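Local coordinates for phosphatidylglycerophosphatase and protein-tyrosine phosphatase 1 (Mus musculus, PDB 3RGO) that dephosphorylates phosphatidylglycerophosphate to phosphatidylglycerol, an essential step on the mitochondrial route to cardiolipin, and belongs to the dual-specificity protein-tyrosine phosphatases, at residues A73-G78 with A104-A109. Numbering follows the deposited sequence.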
ATOM      1  N   ALA A  73     -12.534  -6.539  -0.842  1.00 52.94           N
ATOM      2  CA  ALA A  73     -12.821  -6.098   0.519  1.00 55.66           C
ATOM      3  C   ALA A  73     -11.560  -5.646   1.245  1.00 53.35           C
ATOM      4  O   ALA A  73     -11.582  -4.670   1.994  1.00 51.05           O
ATOM      5  CB  ALA A  73     -13.513  -7.209   1.300  1.00 56.01           C
ATOM      6  N   ASN A  74     -10.465  -6.365   1.022  1.00 50.60           N
ATOM      7  CA  ASN A  74      -9.201  -6.045   1.671  1.00 48.51           C
ATOM      8  C   ASN A  74      -8.475  -4.894   0.982  1.00 46.20           C
ATOM      9  O   ASN A  74      -7.690  -4.181   1.606  1.00 44.23           O
ATOM     10  CB  ASN A  74      -8.313  -7.289   1.770  1.00 50.10           C
ATOM     11  CG  ASN A  74      -8.751  -8.229   2.884  1.00 50.39           C
ATOM     12  OD1 ASN A  74      -8.450  -9.422   2.863  1.00 54.58           O
ATOM     13  ND2 ASN A  74      -9.471  -7.690   3.865  1.00 46.34           N
ATOM     14  N   LEU A  75      -8.754  -4.719  -0.306  1.00 44.44           N
ATOM     15  CA  LEU A  75      -8.293  -3.553  -1.045  1.00 42.38           C
ATOM     16  C   LEU A  75      -8.937  -2.300  -0.455  1.00 40.89           C
ATOM     17  O   LEU A  75      -8.272  -1.283  -0.254  1.00 36.67           O
ATOM     18  CB  LEU A  75      -8.663  -3.692  -2.523  1.00 47.36           C
ATOM     19  CG  LEU A  75      -7.555  -3.624  -3.579  1.00 47.16           C
ATOM     20  CD1 LEU A  75      -6.222  -4.146  -3.051  1.00 42.14           C
ATOM     21  CD2 LEU A  75      -7.977  -4.361  -4.850  1.00 41.31           C
ATOM     22  N   HIS A  76     -10.239  -2.381  -0.180  1.00 42.30           N
ATOM     23  CA  HIS A  76     -10.955  -1.282   0.461  1.00 45.40           C
ATOM     24  C   HIS A  76     -10.442  -1.056   1.880  1.00 42.92           C
ATOM     25  O   HIS A  76     -10.325   0.082   2.335  1.00 39.32           O
ATOM     26  CB  HIS A  76     -12.467  -1.544   0.490  1.00 48.22           C
ATOM     27  CG  HIS A  76     -13.157  -1.262  -0.808  1.00 49.71           C
ATOM     28  ND1 HIS A  76     -13.594  -2.261  -1.650  1.00 50.02           N
ATOM     29  CD2 HIS A  76     -13.481  -0.092  -1.409  1.00 50.40           C
ATOM     30  CE1 HIS A  76     -14.160  -1.719  -2.715  1.00 49.96           C
ATOM     31  NE2 HIS A  76     -14.106  -0.405  -2.593  1.00 48.58           N
ATOM     32  N   LYS A  77     -10.136  -2.145   2.579  1.00 46.21           N
ATOM     33  CA  LYS A  77      -9.564  -2.037   3.917  1.00 48.09           C
ATOM     34  C   LYS A  77      -8.249  -1.267   3.869  1.00 41.21           C
ATOM     35  O   LYS A  77      -8.012  -0.366   4.677  1.00 41.70           O
ATOM     36  CB  LYS A  77      -9.342  -3.420   4.533  1.00 52.33           C
ATOM     37  CG  LYS A  77     -10.510  -3.929   5.356  1.00 60.95           C
ATOM     38  CD  LYS A  77     -10.149  -5.211   6.091  1.00 67.40           C
ATOM     39  CE  LYS A  77     -11.304  -5.698   6.955  1.00 73.72           C
ATOM     40  NZ  LYS A  77     -10.957  -6.948   7.688  1.00 77.09           N
ATOM     41  N   GLY A  78      -7.402  -1.623   2.910  1.00 36.81           N
ATOM     42  CA  GLY A  78      -6.111  -0.977   2.754  1.00 36.19           C
ATOM     43  C   GLY A  78      -6.260   0.494   2.432  1.00 36.08           C
ATOM     44  O   GLY A  78      -5.582   1.341   3.007  1.00 36.18           O
ATOM     45  N   ALA A 104       2.649  -2.437  -5.089  1.00 33.50           N
ATOM     46  CA  ALA A 104       2.318  -1.464  -6.125  1.00 33.97           C
ATOM     47  C   ALA A 104       0.820  -1.483  -6.443  1.00 36.65           C
ATOM     48  O   ALA A 104       0.205  -0.444  -6.666  1.00 33.82           O
ATOM     49  CB  ALA A 104       3.128  -1.738  -7.384  1.00 33.79           C
ATOM     50  N   THR A 105       0.238  -2.674  -6.453  1.00 33.99           N
ATOM     51  CA  THR A 105      -1.186  -2.828  -6.739  1.00 34.61           C
ATOM     52  C   THR A 105      -2.048  -2.166  -5.660  1.00 35.52           C
ATOM     53  O   THR A 105      -3.057  -1.516  -5.960  1.00 34.57           O
ATOM     54  CB  THR A 105      -1.545  -4.315  -6.883  1.00 35.54           C
ATOM     55  OG1 THR A 105      -0.808  -4.866  -7.981  1.00 31.11           O
ATOM     56  CG2 THR A 105      -3.037  -4.491  -7.134  1.00 38.62           C
ATOM     57  N   MET A 106      -1.636  -2.328  -4.406  1.00 30.99           N
ATOM     58  CA  MET A 106      -2.326  -1.705  -3.275  1.00 30.92           C
ATOM     59  C   MET A 106      -2.310  -0.190  -3.408  1.00 32.78           C
ATOM     60  O   MET A 106      -3.338   0.478  -3.223  1.00 34.07           O
ATOM     61  CB  MET A 106      -1.669  -2.124  -1.952  1.00 30.77           C
ATOM     62  CG  MET A 106      -2.321  -1.524  -0.696  1.00 33.00           C
ATOM     63  SD  MET A 106      -3.971  -2.214  -0.330  1.00 38.88           S
ATOM     64  CE  MET A 106      -3.584  -3.959  -0.250  1.00186.99           C
ATOM     65  N   VAL A 107      -1.137   0.353  -3.724  1.00 32.09           N
ATOM     66  CA  VAL A 107      -0.998   1.793  -3.923  1.00 32.80           C
ATOM     67  C   VAL A 107      -1.831   2.251  -5.120  1.00 33.34           C
ATOM     68  O   VAL A 107      -2.419   3.332  -5.090  1.00 35.81           O
ATOM     69  CB  VAL A 107       0.486   2.229  -4.083  1.00 34.59           C
ATOM     70  CG1 VAL A 107       0.574   3.704  -4.461  1.00 33.40           C
ATOM     71  CG2 VAL A 107       1.278   1.960  -2.794  1.00 30.91           C
ATOM     72  N   ALA A 108      -1.886   1.425  -6.164  1.00 30.88           N
ATOM     73  CA  ALA A 108      -2.722   1.713  -7.325  1.00 33.43           C
ATOM     74  C   ALA A 108      -4.180   1.893  -6.927  1.00 34.41           C
ATOM     75  O   ALA A 108      -4.852   2.806  -7.403  1.00 31.72           O
ATOM     76  CB  ALA A 108      -2.589   0.600  -8.387  1.00 31.65           C
ATOM     77  N   ALA A 109      -4.674   1.023  -6.054  1.00 34.93           N
ATOM     78  CA  ALA A 109      -6.065   1.103  -5.636  1.00 35.56           C
ATOM     79  C   ALA A 109      -6.319   2.410  -4.885  1.00 35.29           C
ATOM     80  O   ALA A 109      -7.316   3.088  -5.122  1.00 36.86           O
ATOM     81  CB  ALA A 109      -6.434  -0.100  -4.776  1.00 36.51           C
TER
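L75 and M106 have the nearest CA atoms of the helical segments 73-78 and 104-109, with L75 CA 6.6 Å from M106 CA. The segment axes come within 9.5 Å and cross at -73°. The contact is small and apolar, and its four touching residues are buried. L75 and M106 reach past each other in opposite directions. The CD1 branch of L75 touches the end of the methionine, 3.9 Å from M106 CE and 4.0 Å from M106 SD. One carbon further back, L75 CG lies 3.9 Å from A109 CB, so the leucine meets two residues that share a face of the other helix, one turn apart. M106 starts with CG anti to its backbone N (chi1 -180°), then bends at chi2 and chi3. The CG-SD bond points at the partner helix, and the second bend turns CE obliquely back toward that helix's N-terminal end, beside L75 CD1. SD comes over the backbone of G78, 4.0 Å from G78 CA. The lack of a side chain at G78 lets the sulfur lie this near the helix backbone. Helix 102-115 starts at the end of the CX5R phosphate-binding loop, which begins at C96, the predicted phosphocysteine nucleophile. The contact thus packs helix 72-88 against the helix behind that loop. The side chain of M106 is about 8 Å from that of C96. P70 touches both L75 and M106 from the loop before helix 72-88. L61 of the edge strand 57-61 touches M106, while V142 and L143 of helix 137-154 touch L75 and A108. These contacts place the crossing between the sheet and the C-terminal helix.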